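Local structure of F420-H2 Dependent Reductase A (Mycobacterium smegmatis str. MC2 155, 3H96) at residues 101-106 against 137-142; 35-40 against 78-83; 65-70 against 123-128; 106-111 against 132-137. The protein catalyses F420H2-dependent reductions, as one of the mycobacterial reductases that degrade aflatoxins, and probably acts on quinones as well. One frame throughout, in Å; residues are numbered along the deposited sequence.

Contact 1. Residues 101-106 against 137-142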
loop_
_atom_site.group_PDB
_atom_site.type_symbol
_atom_site.label_atom_id
_atom_site.label_comp_id
_atom_site.label_asym_id
_atom_site.label_seq_id
_atom_site.Cartn_x
_atom_site.Cartn_y
_atom_site.Cartn_z
ATOM N N THR A 101 -11.014 -1.656 -3.113
ATOM C CA THR A 101 -11.546 -3.008 -3.359
ATOM C C THR A 101 -10.370 -3.967 -3.107
ATOM O O THR A 101 -9.230 -3.560 -3.221
ATOM C CB THR A 101 -12.064 -3.167 -4.846
ATOM O OG1 THR A 101 -11.095 -2.610 -5.693
ATOM C CG2 THR A 101 -13.378 -2.329 -5.106
ATOM N N GLU A 102 -10.635 -5.207 -2.717
ATOM C CA GLU A 102 -9.590 -6.154 -2.446
ATOM C C GLU A 102 -9.427 -7.024 -3.672
ATOM O O GLU A 102 -10.424 -7.493 -4.213
ATOM C CB GLU A 102 -9.960 -6.991 -1.220
ATOM C CG GLU A 102 -8.762 -7.825 -0.854
ATOM C CD GLU A 102 -8.687 -8.365 0.571
ATOM O OE1 GLU A 102 -9.469 -7.970 1.470
ATOM O OE2 GLU A 102 -7.776 -9.212 0.761
ATOM N N VAL A 103 -8.195 -7.268 -4.119
ATOM C CA VAL A 103 -7.994 -8.143 -5.267
ATOM C C VAL A 103 -7.746 -9.564 -4.738
ATOM O O VAL A 103 -6.915 -9.735 -3.816
ATOM C CB VAL A 103 -6.737 -7.768 -6.113
ATOM C CG1 VAL A 103 -6.717 -8.579 -7.371
ATOM C CG2 VAL A 103 -6.727 -6.299 -6.455
ATOM N N THR A 104 -8.427 -10.565 -5.325
ATOM C CA THR A 104 -8.308 -11.963 -4.862
ATOM C C THR A 104 -8.017 -12.961 -6.005
ATOM O O THR A 104 -8.027 -12.602 -7.203
ATOM C CB THR A 104 -9.538 -12.482 -3.999
ATOM O OG1 THR A 104 -10.729 -12.461 -4.780
ATOM C CG2 THR A 104 -9.714 -11.722 -2.692
ATOM N N GLY A 105 -7.742 -14.206 -5.636
ATOM C CA GLY A 105 -7.594 -15.259 -6.663
ATOM C C GLY A 105 -6.352 -15.064 -7.521
ATOM O O GLY A 105 -5.347 -14.478 -7.072
ATOM N N GLU A 106 -6.430 -15.558 -8.754
ATOM C CA GLU A 106 -5.335 -15.485 -9.728
ATOM C C GLU A 106 -4.965 -14.019 -10.024
ATOM O O GLU A 106 -3.781 -13.710 -10.157
ATOM C CB GLU A 106 -5.627 -16.295 -11.025
ATOM C CG GLU A 106 -5.972 -17.818 -10.820
ATOM C CD GLU A 106 -4.914 -18.696 -10.083
ATOM O OE1 GLU A 106 -4.958 -18.766 -8.814
ATOM O OE2 GLU A 106 -4.076 -19.359 -10.756
ATOM N N VAL A 137 -3.787 -7.875 -1.322
ATOM C CA VAL A 137 -3.554 -6.755 -2.253
ATOM C C VAL A 137 -4.830 -5.923 -2.360
ATOM O O VAL A 137 -5.905 -6.479 -2.612
ATOM C CB VAL A 137 -3.113 -7.322 -3.630
ATOM C CG1 VAL A 137 -2.971 -6.225 -4.741
ATOM C CG2 VAL A 137 -1.786 -8.009 -3.467
ATOM N N LEU A 138 -4.725 -4.598 -2.205
ATOM C CA LEU A 138 -5.867 -3.736 -2.390
ATOM C C LEU A 138 -5.660 -2.836 -3.635
ATOM O O LEU A 138 -4.543 -2.380 -3.887
ATOM C CB LEU A 138 -6.035 -2.814 -1.163
ATOM C CG LEU A 138 -6.220 -3.462 0.206
ATOM C CD1 LEU A 138 -6.449 -2.332 1.212
ATOM C CD2 LEU A 138 -7.464 -4.331 0.228
ATOM N N ALA A 139 -6.758 -2.573 -4.344
ATOM C CA ALA A 139 -6.822 -1.637 -5.427
ATOM C C ALA A 139 -7.390 -0.292 -4.917
ATOM O O ALA A 139 -8.516 -0.227 -4.398
ATOM C CB ALA A 139 -7.688 -2.220 -6.548
ATOM N N LEU A 140 -6.613 0.780 -5.075
ATOM C CA LEU A 140 -7.028 2.111 -4.750
ATOM C C LEU A 140 -7.364 2.873 -6.048
ATOM O O LEU A 140 -6.483 3.219 -6.843
ATOM C CB LEU A 140 -5.931 2.772 -3.917
ATOM C CG LEU A 140 -5.440 1.894 -2.758
ATOM C CD1 LEU A 140 -4.334 2.671 -1.957
ATOM C CD2 LEU A 140 -6.662 1.506 -1.786
ATOM N N THR A 141 -8.651 3.146 -6.257
ATOM C CA THR A 141 -9.093 3.693 -7.528
ATOM C C THR A 141 -9.532 5.146 -7.368
ATOM O O THR A 141 -10.447 5.426 -6.581
ATOM C CB THR A 141 -10.265 2.927 -8.094
ATOM O OG1 THR A 141 -9.910 1.550 -8.205
ATOM C CG2 THR A 141 -10.613 3.495 -9.467
ATOM N N ARG A 142 -8.898 6.026 -8.146
ATOM C CA ARG A 142 -9.162 7.448 -8.047
ATOM C C ARG A 142 -10.624 7.752 -8.320
ATOM O O ARG A 142 -11.196 7.308 -9.286
ATOM C CB ARG A 142 -8.284 8.270 -8.998
ATOM C CG ARG A 142 -8.399 9.791 -8.734
ATOM C CD ARG A 142 -7.367 10.513 -9.578
ATOM N NE ARG A 142 -7.369 11.907 -9.234
ATOM C CZ ARG A 142 -6.324 12.692 -9.356
ATOM N NH1 ARG A 142 -5.188 12.238 -9.883
ATOM N NH2 ARG A 142 -6.455 13.949 -9.009
HETATM O O HOH W 1 -10.699 0.208 -5.828
HETATM O O HOH W 2 -6.143 -9.710 -1.435
#
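Thr101 to Val103 run antiparallel to Val137 to Ala139 as neighbouring strands, their short axes 137° apart and 4.5 Å from each other at closest approach. Thr101 and Ala139 form a hydrogen-bonded pair: Ala139 N donates to Thr101 O at 2.9 Å, and Thr101 N returns a longer bond of 3.2 Å to Ala139 O. Glu102 and Leu138 are the next pair, non-hydrogen-bonded. Beyond it, Val103 N donates to Val137 O at 2.9 Å.

On one face lie Thr101, Val103, Val137 and Ala139. Val103 CG2 touches Val137 CG1 at 4.1 Å, the two side chains running alongside each other, and it also reaches Ala139 CB. Thr101 OG1 sits between its backbone N and carbonyl carbon (chi1 45°), which brings it to 3.5 Å from Ala139 CB. A water links this hydroxyl to Ala139 O and Thr141 OG1.

On the other face, Leu138 CD2 packs against Glu102 CA and CG, both at 3.9 Å. The extended Glu102 chain carries OE1 to the hydroxyl of Tyr78. A second water accepts from Val137 N and lies within hydrogen-bonding distance of Glu102 OE2 and Val103 O.

Helix 105-118 covers the valine face and helix 76-84 the Leu138 face. The pairing belongs to the antiparallel sheet of the FMN-binding split-barrel fold, shared with the PNPOx-like flavoproteins.

Contact 2. Residues 35-40 against 78-83; sequences VHHVGR and YYNLTT
The carboxamide of Asn80 is gripped at both ends by the 35-40 segment. Its ND2 donates to His37 ND1 at 2.9 Å, and its OD1 accepts from Arg40 N at 3.0 Å. This is a helix laid across a strand of the split-barrel sheet: the short axes of helix 78-83 and strand 35-38 stand 80° apart and 7.4 Å from each other at closest approach.

The bond to His37 is nearly straight and lies in both the ring plane and the amide plane, so it ties the rotation of the two groups together. ND1 acts as an acceptor here. At the far side of the imidazole, NE2 is bonded to Thr48 on the adjacent strand. The bond from Arg40 N is different: the donor sits well above the carbonyl plane of OD1. Between these two bonds, Gly39 CA lies 3.4 Å from OD1.

The apolar part lies further back along the strand. Leu81 CD1 meets Val35 CG1 at 3.7 Å, and Leu81 CD2 meets His37 CB at 3.8 Å.

Two waters bridge strand and helix at Asn80 O. One donates to both Val38 O and Asn80 O; the other accepts from Val38 N and donates only weakly to Asn80 O. At the exposed end, Arg40 sends an extended chain alongside Tyr79, where NE comes within 3.5 Å of Tyr79 CB.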
loop_
_atom_site.group_PDB
_atom_site.type_symbol
_atom_site.label_atom_id
_atom_site.label_comp_id
_atom_site.label_asym_id
_atom_site.label_seq_id
_atom_site.Cartn_x
_atom_site.Cartn_y
_atom_site.Cartn_z
ATOM N N VAL A 35 -1.056 6.939 2.497
ATOM C CA VAL A 35 -2.449 6.485 2.615
ATOM C C VAL A 35 -3.011 7.087 3.880
ATOM O O VAL A 35 -2.471 6.861 4.999
ATOM C CB VAL A 35 -2.519 4.956 2.672
ATOM C CG1 VAL A 35 -3.978 4.478 2.958
ATOM C CG2 VAL A 35 -1.810 4.316 1.375
ATOM N N HIS A 36 -4.083 7.861 3.746
ATOM C CA HIS A 36 -4.765 8.391 4.943
ATOM C C HIS A 36 -5.867 7.403 5.255
ATOM O O HIS A 36 -6.719 7.136 4.384
ATOM C CB HIS A 36 -5.437 9.770 4.689
ATOM C CG HIS A 36 -4.483 10.897 4.486
ATOM N ND1 HIS A 36 -3.573 10.925 3.451
ATOM C CD2 HIS A 36 -4.332 12.067 5.151
ATOM C CE1 HIS A 36 -2.876 12.043 3.502
ATOM N NE2 HIS A 36 -3.337 12.766 4.514
ATOM N N HIS A 37 -5.876 6.887 6.482
ATOM C CA HIS A 37 -6.845 5.903 6.888
ATOM C C HIS A 37 -7.337 6.254 8.291
ATOM O O HIS A 37 -6.773 7.157 8.981
ATOM C CB HIS A 37 -6.293 4.442 6.805
ATOM C CG HIS A 37 -4.978 4.245 7.496
ATOM N ND1 HIS A 37 -4.856 3.531 8.674
ATOM C CD2 HIS A 37 -3.731 4.692 7.196
ATOM C CE1 HIS A 37 -3.598 3.569 9.080
ATOM N NE2 HIS A 37 -2.888 4.241 8.182
ATOM N N VAL A 38 -8.377 5.538 8.715
ATOM C CA VAL A 38 -8.948 5.811 10.008
ATOM C C VAL A 38 -9.202 4.500 10.719
ATOM O O VAL A 38 -9.731 3.549 10.132
ATOM C CB VAL A 38 -10.249 6.658 9.874
ATOM C CG1 VAL A 38 -11.471 5.768 9.734
ATOM C CG2 VAL A 38 -10.427 7.596 11.080
ATOM N N GLY A 39 -8.806 4.452 11.991
ATOM C CA GLY A 39 -8.871 3.196 12.767
ATOM C C GLY A 39 -10.295 2.682 12.866
ATOM O O GLY A 39 -11.176 3.415 13.318
ATOM N N ARG A 40 -10.518 1.452 12.379
ATOM C CA ARG A 40 -11.826 0.877 12.357
ATOM C C ARG A 40 -12.373 0.663 13.775
ATOM O O ARG A 40 -13.557 0.507 13.942
ATOM C CB ARG A 40 -11.805 -0.411 11.559
ATOM C CG ARG A 40 -10.857 -1.478 12.167
ATOM C CD ARG A 40 -11.273 -2.886 11.739
ATOM N NE ARG A 40 -10.466 -3.874 12.464
ATOM C CZ ARG A 40 -10.858 -5.116 12.735
ATOM N NH1 ARG A 40 -12.026 -5.574 12.284
ATOM N NH2 ARG A 40 -10.046 -5.906 13.425
ATOM N N TYR A 78 -4.840 -2.124 6.626
ATOM C CA TYR A 78 -5.557 -3.022 5.748
ATOM C C TYR A 78 -7.022 -3.073 6.180
ATOM O O TYR A 78 -7.906 -2.807 5.362
ATOM C CB TYR A 78 -4.893 -4.417 5.726
ATOM C CG TYR A 78 -5.828 -5.495 5.196
ATOM C CD1 TYR A 78 -6.149 -5.567 3.845
ATOM C CD2 TYR A 78 -6.426 -6.426 6.067
ATOM C CE1 TYR A 78 -7.072 -6.497 3.379
ATOM C CE2 TYR A 78 -7.356 -7.381 5.595
ATOM C CZ TYR A 78 -7.654 -7.409 4.260
ATOM O OH TYR A 78 -8.528 -8.331 3.770
ATOM N N TYR A 79 -7.282 -3.348 7.475
ATOM C CA TYR A 79 -8.644 -3.459 8.010
ATOM C C TYR A 79 -9.288 -2.091 7.963
ATOM O O TYR A 79 -10.508 -1.975 7.776
ATOM C CB TYR A 79 -8.602 -3.961 9.475
ATOM C CG TYR A 79 -8.099 -5.370 9.515
ATOM C CD1 TYR A 79 -8.906 -6.434 9.052
ATOM C CD2 TYR A 79 -6.835 -5.641 9.932
ATOM C CE1 TYR A 79 -8.439 -7.731 9.061
ATOM C CE2 TYR A 79 -6.351 -6.903 9.954
ATOM C CZ TYR A 79 -7.151 -7.949 9.532
ATOM O OH TYR A 79 -6.655 -9.206 9.492
ATOM N N ASN A 80 -8.492 -1.049 8.233
ATOM C CA ASN A 80 -9.051 0.319 8.219
ATOM C C ASN A 80 -9.602 0.660 6.835
ATOM O O ASN A 80 -10.727 1.175 6.701
ATOM C CB ASN A 80 -7.950 1.295 8.584
ATOM C CG ASN A 80 -7.563 1.201 10.078
ATOM O OD1 ASN A 80 -8.165 0.469 10.836
ATOM N ND2 ASN A 80 -6.533 1.907 10.464
ATOM N N LEU A 81 -8.809 0.379 5.792
ATOM C CA LEU A 81 -9.253 0.685 4.419
ATOM C C LEU A 81 -10.465 -0.138 3.949
ATOM O O LEU A 81 -11.434 0.441 3.451
ATOM C CB LEU A 81 -8.094 0.563 3.433
ATOM C CG LEU A 81 -6.944 1.586 3.559
ATOM C CD1 LEU A 81 -5.949 1.413 2.366
ATOM C CD2 LEU A 81 -7.587 2.970 3.494
ATOM N N THR A 82 -10.444 -1.465 4.162
ATOM C CA THR A 82 -11.499 -2.322 3.650
ATOM C C THR A 82 -12.780 -2.084 4.467
ATOM O O THR A 82 -13.885 -2.363 3.988
ATOM C CB THR A 82 -11.129 -3.785 3.762
ATOM O OG1 THR A 82 -10.863 -4.115 5.153
ATOM C CG2 THR A 82 -9.906 -4.134 2.814
ATOM N N THR A 83 -12.624 -1.621 5.708
ATOM C CA THR A 83 -13.780 -1.239 6.504
ATOM C C THR A 83 -14.409 0.052 5.989
ATOM O O THR A 83 -15.638 0.127 5.785
ATOM C CB THR A 83 -13.468 -1.106 7.997
ATOM O OG1 THR A 83 -13.170 -2.403 8.532
ATOM C CG2 THR A 83 -14.706 -0.521 8.714
HETATM O O HOH W 3 -9.742 4.038 6.563
HETATM O O HOH W 4 -11.784 2.273 9.170
HETATM O O HOH W 5 -14.243 -3.630 10.881
#

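Contact 3. Residues 65-70 against 123-128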
loop_
_atom_site.group_PDB
_atom_site.type_symbol
_atom_site.label_atom_id
_atom_site.label_comp_id
_atom_site.label_asym_id
_atom_site.label_seq_id
_atom_site.Cartn_x
_atom_site.Cartn_y
_atom_site.Cartn_z
ATOM N N PHE A 65 0.035 -3.285 -0.931
ATOM C CA PHE A 65 0.310 -4.674 -0.526
ATOM C C PHE A 65 0.335 -4.644 0.929
ATOM O O PHE A 65 1.207 -3.952 1.514
ATOM C CB PHE A 65 1.714 -5.104 -1.069
ATOM C CG PHE A 65 1.764 -5.088 -2.566
ATOM C CD1 PHE A 65 1.313 -6.226 -3.327
ATOM C CD2 PHE A 65 2.063 -3.912 -3.240
ATOM C CE1 PHE A 65 1.240 -6.172 -4.697
ATOM C CE2 PHE A 65 1.997 -3.868 -4.656
ATOM C CZ PHE A 65 1.603 -4.980 -5.372
ATOM N N ALA A 66 -0.549 -5.397 1.566
ATOM C CA ALA A 66 -0.579 -5.390 3.043
ATOM C C ALA A 66 0.461 -6.339 3.650
ATOM O O ALA A 66 0.113 -7.277 4.385
ATOM C CB ALA A 66 -2.015 -5.697 3.548
ATOM N N SER A 67 1.720 -6.118 3.304
ATOM C CA SER A 67 2.801 -7.068 3.527
ATOM C C SER A 67 3.351 -7.060 4.964
ATOM O O SER A 67 3.690 -8.116 5.531
ATOM C CB SER A 67 3.926 -6.727 2.532
ATOM O OG SER A 67 4.229 -5.342 2.563
ATOM N N LYS A 68 3.412 -5.881 5.563
ATOM C CA LYS A 68 3.925 -5.741 6.937
ATOM C C LYS A 68 5.233 -6.553 7.137
ATOM O O LYS A 68 5.393 -7.278 8.123
ATOM C CB LYS A 68 2.857 -6.135 7.983
ATOM C CG LYS A 68 3.250 -5.700 9.386
ATOM C CD LYS A 68 2.042 -5.447 10.237
ATOM C CE LYS A 68 1.767 -6.539 11.196
ATOM N NZ LYS A 68 2.349 -6.202 12.519
ATOM N N ALA A 69 6.109 -6.461 6.142
ATOM C CA ALA A 69 7.417 -7.130 6.134
ATOM C C ALA A 69 7.297 -8.625 6.441
ATOM O O ALA A 69 8.193 -9.213 7.081
ATOM C CB ALA A 69 8.380 -6.437 7.185
ATOM N N GLY A 70 6.199 -9.244 6.026
ATOM C CA GLY A 70 6.122 -10.709 6.150
ATOM C C GLY A 70 5.885 -11.139 7.609
ATOM O O GLY A 70 6.141 -12.284 7.979
ATOM N N ALA A 123 8.863 -11.481 -2.466
ATOM C CA ALA A 123 8.784 -12.937 -2.533
ATOM C C ALA A 123 9.209 -13.538 -1.195
ATOM O O ALA A 123 8.662 -14.539 -0.756
ATOM C CB ALA A 123 9.643 -13.548 -3.720
ATOM N N ASP A 124 10.150 -12.901 -0.515
ATOM C CA ASP A 124 10.516 -13.389 0.820
ATOM C C ASP A 124 9.346 -13.195 1.781
ATOM O O ASP A 124 9.054 -14.081 2.595
ATOM C CB ASP A 124 11.801 -12.703 1.318
ATOM C CG ASP A 124 12.267 -13.229 2.711
ATOM O OD1 ASP A 124 12.649 -14.417 2.814
ATOM O OD2 ASP A 124 12.210 -12.467 3.717
ATOM N N TYR A 125 8.605 -12.072 1.684
ATOM C CA TYR A 125 7.489 -11.890 2.631
ATOM C C TYR A 125 6.501 -13.026 2.468
ATOM O O TYR A 125 5.938 -13.514 3.444
ATOM C CB TYR A 125 6.743 -10.571 2.451
ATOM C CG TYR A 125 7.628 -9.353 2.539
ATOM C CD1 TYR A 125 8.785 -9.330 3.343
ATOM C CD2 TYR A 125 7.287 -8.210 1.846
ATOM C CE1 TYR A 125 9.583 -8.177 3.418
ATOM C CE2 TYR A 125 8.037 -7.111 1.906
ATOM C CZ TYR A 125 9.171 -7.072 2.695
ATOM O OH TYR A 125 9.899 -5.907 2.685
ATOM N N GLU A 126 6.281 -13.429 1.218
ATOM C CA GLU A 126 5.308 -14.444 1.011
ATOM C C GLU A 126 5.821 -15.809 1.524
ATOM O O GLU A 126 5.013 -16.621 2.005
ATOM C CB GLU A 126 4.952 -14.508 -0.460
ATOM C CG GLU A 126 3.502 -14.479 -0.580
ATOM C CD GLU A 126 2.977 -14.274 -1.969
ATOM O OE1 GLU A 126 3.705 -14.560 -2.961
ATOM O OE2 GLU A 126 1.812 -13.831 -2.020
ATOM N N LYS A 127 7.144 -16.058 1.434
ATOM C CA LYS A 127 7.655 -17.309 2.005
ATOM C C LYS A 127 7.521 -17.305 3.531
ATOM O O LYS A 127 7.129 -18.310 4.092
ATOM C CB LYS A 127 9.094 -17.635 1.558
ATOM C CG LYS A 127 9.196 -17.830 0.014
ATOM C CD LYS A 127 10.374 -18.683 -0.433
ATOM C CE LYS A 127 9.922 -19.666 -1.550
ATOM N NZ LYS A 127 10.317 -21.094 -1.225
ATOM N N LYS A 128 7.848 -16.197 4.190
ATOM C CA LYS A 128 7.570 -15.979 5.643
ATOM C C LYS A 128 6.115 -16.173 6.110
ATOM O O LYS A 128 5.870 -16.535 7.238
ATOM C CB LYS A 128 8.009 -14.548 6.060
ATOM C CG LYS A 128 9.539 -14.346 6.093
ATOM C CD LYS A 128 9.929 -12.965 6.680
ATOM C CE LYS A 128 9.727 -12.915 8.239
ATOM N NZ LYS A 128 10.519 -11.764 8.851
HETATM O O HOH W 6 10.954 -9.732 6.834
HETATM O O HOH W 7 4.741 -14.874 9.291
#
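Tyr125 packs closely against the Ala69-Gly70 backbone, whereas Lys128 meets the same loop largely through water. Ala69 CA stands over one face of the phenol ring, 3.8 Å from the centroid and 18° off the ring normal, a CH-pi contact. Ala69 C lies 3.5 Å from Tyr125 CD1. On the CD2 side of the ring, Ser67 CB approaches Tyr125 CD2 at 3.7 Å. The backbones come closest at Gly70, which has no side chain to hold them apart and whose CA is 4.0 Å from Tyr125 CA. The loop is braced by a bond from Gly70 N to Ser67 O.

The outer side is looser. Lys128 CB lies 3.5 Å from Gly70 O. The lysine chain bends at chi3 (74°), and a water joins NZ to Ala69 O. Another water donates to both Gly70 O and Lys128 O. No direct hydrogen bond crosses between the two segments.

The loop leads from strand 61-65 to helix 76-84, and it rests here on helix 121-128. Tyr125 also touches Tyr112 of helix 105-118 and Ile135 of the loop before strand 137-142, while Phe122 meets its ring edge-to-face.

Contact 4. Residues 106-111 against 132-137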
loop_
_atom_site.group_PDB
_atom_site.type_symbol
_atom_site.label_atom_id
_atom_site.label_comp_id
_atom_site.label_asym_id
_atom_site.label_seq_id
_atom_site.Cartn_x
_atom_site.Cartn_y
_atom_site.Cartn_z
ATOM N N GLU A 106 -6.430 -15.558 -8.754
ATOM C CA GLU A 106 -5.335 -15.485 -9.728
ATOM C C GLU A 106 -4.965 -14.019 -10.024
ATOM O O GLU A 106 -3.781 -13.710 -10.157
ATOM C CB GLU A 106 -5.627 -16.295 -11.025
ATOM C CG GLU A 106 -5.972 -17.818 -10.820
ATOM C CD GLU A 106 -4.914 -18.696 -10.083
ATOM O OE1 GLU A 106 -4.958 -18.766 -8.814
ATOM O OE2 GLU A 106 -4.076 -19.359 -10.756
ATOM N N ASP A 107 -5.951 -13.114 -10.080
ATOM C CA ASP A 107 -5.615 -11.674 -10.193
ATOM C C ASP A 107 -4.656 -11.117 -9.094
ATOM O O ASP A 107 -3.730 -10.380 -9.427
ATOM C CB ASP A 107 -6.835 -10.775 -10.360
ATOM C CG ASP A 107 -7.436 -10.845 -11.805
ATOM O OD1 ASP A 107 -7.328 -11.901 -12.470
ATOM O OD2 ASP A 107 -7.992 -9.824 -12.286
ATOM N N ARG A 108 -4.894 -11.453 -7.848
ATOM C CA ARG A 108 -3.996 -11.091 -6.760
ATOM C C ARG A 108 -2.570 -11.616 -7.054
ATOM O O ARG A 108 -1.634 -10.893 -6.964
ATOM C CB ARG A 108 -4.468 -11.607 -5.397
ATOM C CG ARG A 108 -3.801 -11.014 -4.196
ATOM C CD ARG A 108 -3.413 -11.938 -2.970
ATOM N NE ARG A 108 -2.454 -12.912 -3.346
ATOM C CZ ARG A 108 -1.195 -13.023 -2.947
ATOM N NH1 ARG A 108 -0.642 -12.262 -2.067
ATOM N NH2 ARG A 108 -0.508 -13.978 -3.457
ATOM N N ASP A 109 -2.508 -12.900 -7.368
ATOM C CA ASP A 109 -1.269 -13.594 -7.634
ATOM C C ASP A 109 -0.503 -12.908 -8.766
ATOM O O ASP A 109 0.742 -12.805 -8.688
ATOM C CB ASP A 109 -1.539 -15.059 -8.013
ATOM C CG ASP A 109 -1.879 -15.921 -6.813
ATOM O OD1 ASP A 109 -1.840 -15.423 -5.651
ATOM O OD2 ASP A 109 -2.151 -17.128 -7.040
ATOM N N ARG A 110 -1.211 -12.479 -9.811
ATOM C CA ARG A 110 -0.506 -11.871 -10.874
ATOM C C ARG A 110 0.051 -10.516 -10.497
ATOM O O ARG A 110 1.179 -10.208 -10.842
ATOM C CB ARG A 110 -1.203 -11.934 -12.255
ATOM C CG ARG A 110 -2.275 -10.995 -12.466
ATOM C CD ARG A 110 -2.653 -10.887 -13.942
ATOM N NE ARG A 110 -4.058 -10.503 -14.068
ATOM C CZ ARG A 110 -4.546 -9.320 -13.708
ATOM N NH1 ARG A 110 -3.742 -8.401 -13.208
ATOM N NH2 ARG A 110 -5.844 -9.057 -13.852
ATOM N N ILE A 111 -0.725 -9.710 -9.768
ATOM C CA ILE A 111 -0.244 -8.373 -9.386
ATOM C C ILE A 111 0.893 -8.543 -8.339
ATOM O O ILE A 111 1.940 -7.908 -8.458
ATOM C CB ILE A 111 -1.371 -7.537 -8.855
ATOM C CG1 ILE A 111 -2.362 -7.200 -9.987
ATOM C CG2 ILE A 111 -0.887 -6.259 -8.100
ATOM C CD1 ILE A 111 -3.745 -7.004 -9.409
ATOM N N ILE A 132 0.324 -19.219 6.924
ATOM C CA ILE A 132 -0.143 -18.347 8.013
ATOM C C ILE A 132 -1.167 -17.334 7.505
ATOM O O ILE A 132 -2.328 -17.263 7.981
ATOM C CB ILE A 132 1.076 -17.653 8.713
ATOM C CG1 ILE A 132 2.066 -18.724 9.234
ATOM C CG2 ILE A 132 0.623 -16.656 9.843
ATOM C CD1 ILE A 132 3.431 -18.153 9.794
ATOM N N ARG A 133 -0.769 -16.560 6.509
ATOM C CA ARG A 133 -1.706 -15.698 5.888
ATOM C C ARG A 133 -1.311 -15.444 4.422
ATOM O O ARG A 133 -0.123 -15.588 4.058
ATOM C CB ARG A 133 -1.862 -14.372 6.669
ATOM C CG ARG A 133 -0.740 -13.433 6.545
ATOM C CD ARG A 133 -0.921 -12.063 7.307
ATOM N NE ARG A 133 0.428 -11.522 7.331
ATOM C CZ ARG A 133 0.880 -10.486 6.596
ATOM N NH1 ARG A 133 0.086 -9.779 5.824
ATOM N NH2 ARG A 133 2.162 -10.134 6.673
ATOM N N THR A 134 -2.320 -15.119 3.596
ATOM C CA THR A 134 -2.081 -14.641 2.226
ATOM C C THR A 134 -2.051 -13.126 2.319
ATOM O O THR A 134 -2.969 -12.523 2.918
ATOM C CB THR A 134 -3.256 -15.035 1.351
ATOM O OG1 THR A 134 -3.184 -16.455 1.187
ATOM C CG2 THR A 134 -3.187 -14.375 -0.113
ATOM N N ILE A 135 -0.982 -12.521 1.780
ATOM C CA ILE A 135 -0.720 -11.048 1.856
ATOM C C ILE A 135 -1.774 -10.370 1.002
ATOM O O ILE A 135 -1.864 -10.644 -0.225
ATOM C CB ILE A 135 0.756 -10.736 1.466
ATOM C CG1 ILE A 135 1.642 -11.241 2.626
ATOM C CG2 ILE A 135 1.056 -9.226 1.357
ATOM C CD1 ILE A 135 3.155 -11.247 2.281
ATOM N N PRO A 136 -2.603 -9.515 1.651
ATOM C CA PRO A 136 -3.653 -8.902 0.855
ATOM C C PRO A 136 -3.135 -7.893 -0.164
ATOM O O PRO A 136 -2.136 -7.151 0.073
ATOM C CB PRO A 136 -4.561 -8.218 1.886
ATOM C CG PRO A 136 -4.295 -9.006 3.237
ATOM C CD PRO A 136 -2.840 -9.433 3.115
ATOM N N VAL A 137 -3.787 -7.875 -1.322
ATOM C CA VAL A 137 -3.554 -6.755 -2.253
ATOM C C VAL A 137 -4.830 -5.923 -2.360
ATOM O O VAL A 137 -5.905 -6.479 -2.612
ATOM C CB VAL A 137 -3.113 -7.322 -3.630
ATOM C CG1 VAL A 137 -2.971 -6.225 -4.741
ATOM C CG2 VAL A 137 -1.786 -8.009 -3.467
#
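Arg108 reaches from helix 105-118 to the backbone of Ile135 in the loop that leads into strand 137-142. Its CB leaves the helix toward that loop, with CG anti to the backbone N (chi1 -166°). CG packs on Val137 CG2 at 3.7 Å. The chain then bends at chi2 and chi3. CD comes to 3.4 Å from Ile135 O and also lies near Thr134 CG2. NE is 3.6 Å from Thr134 CG2, a methyl that covers one face of the guanidinium near its rim. At the tip, NH1 donates to Ile135 O at 2.7 Å, in the carbonyl plane and on a lone pair. Arg108 NH2 forms a salt bridge with Asp109 OD1 at 2.9 Å, and NE makes only a weak bond to the same oxygen. NH2 has a second acidic partner in Glu126 of helix 121-128.

One helical turn on, Ile111 CG2 touches Val137 CG1 at 4.0 Å.

The arginine is buried, and two carboxylates and a carbonyl gather round its polar end. This probably favours the charged form and offsets the cost of burying it. Bonds on both NH1 and NH2 should also fix the rotation of the guanidinium, so that one side chain pins the loop to two helices.

How the contacts relate
From the N terminus, contact 2 closes first, setting helix 76-84 on strand 32-38. It is complete before contacts 1 and 4 open. Contact 3 starts within that span, at residues 65-70, and closes at 123-128, so it crosses contact 2. It also crosses contacts 1 and 4, whose later segments follow helix 121-128. Contact 4 lies within the loop of contact 1: helices 105-118 and 121-128 fill the excursion between the paired strands, and Val137 serves both contacts. Tyr78 joins contact 2 to contact 1 through Glu102, and Glu126 with Arg108 joins contact 3 to contact 4. Together they tie helices on both faces to the sheet.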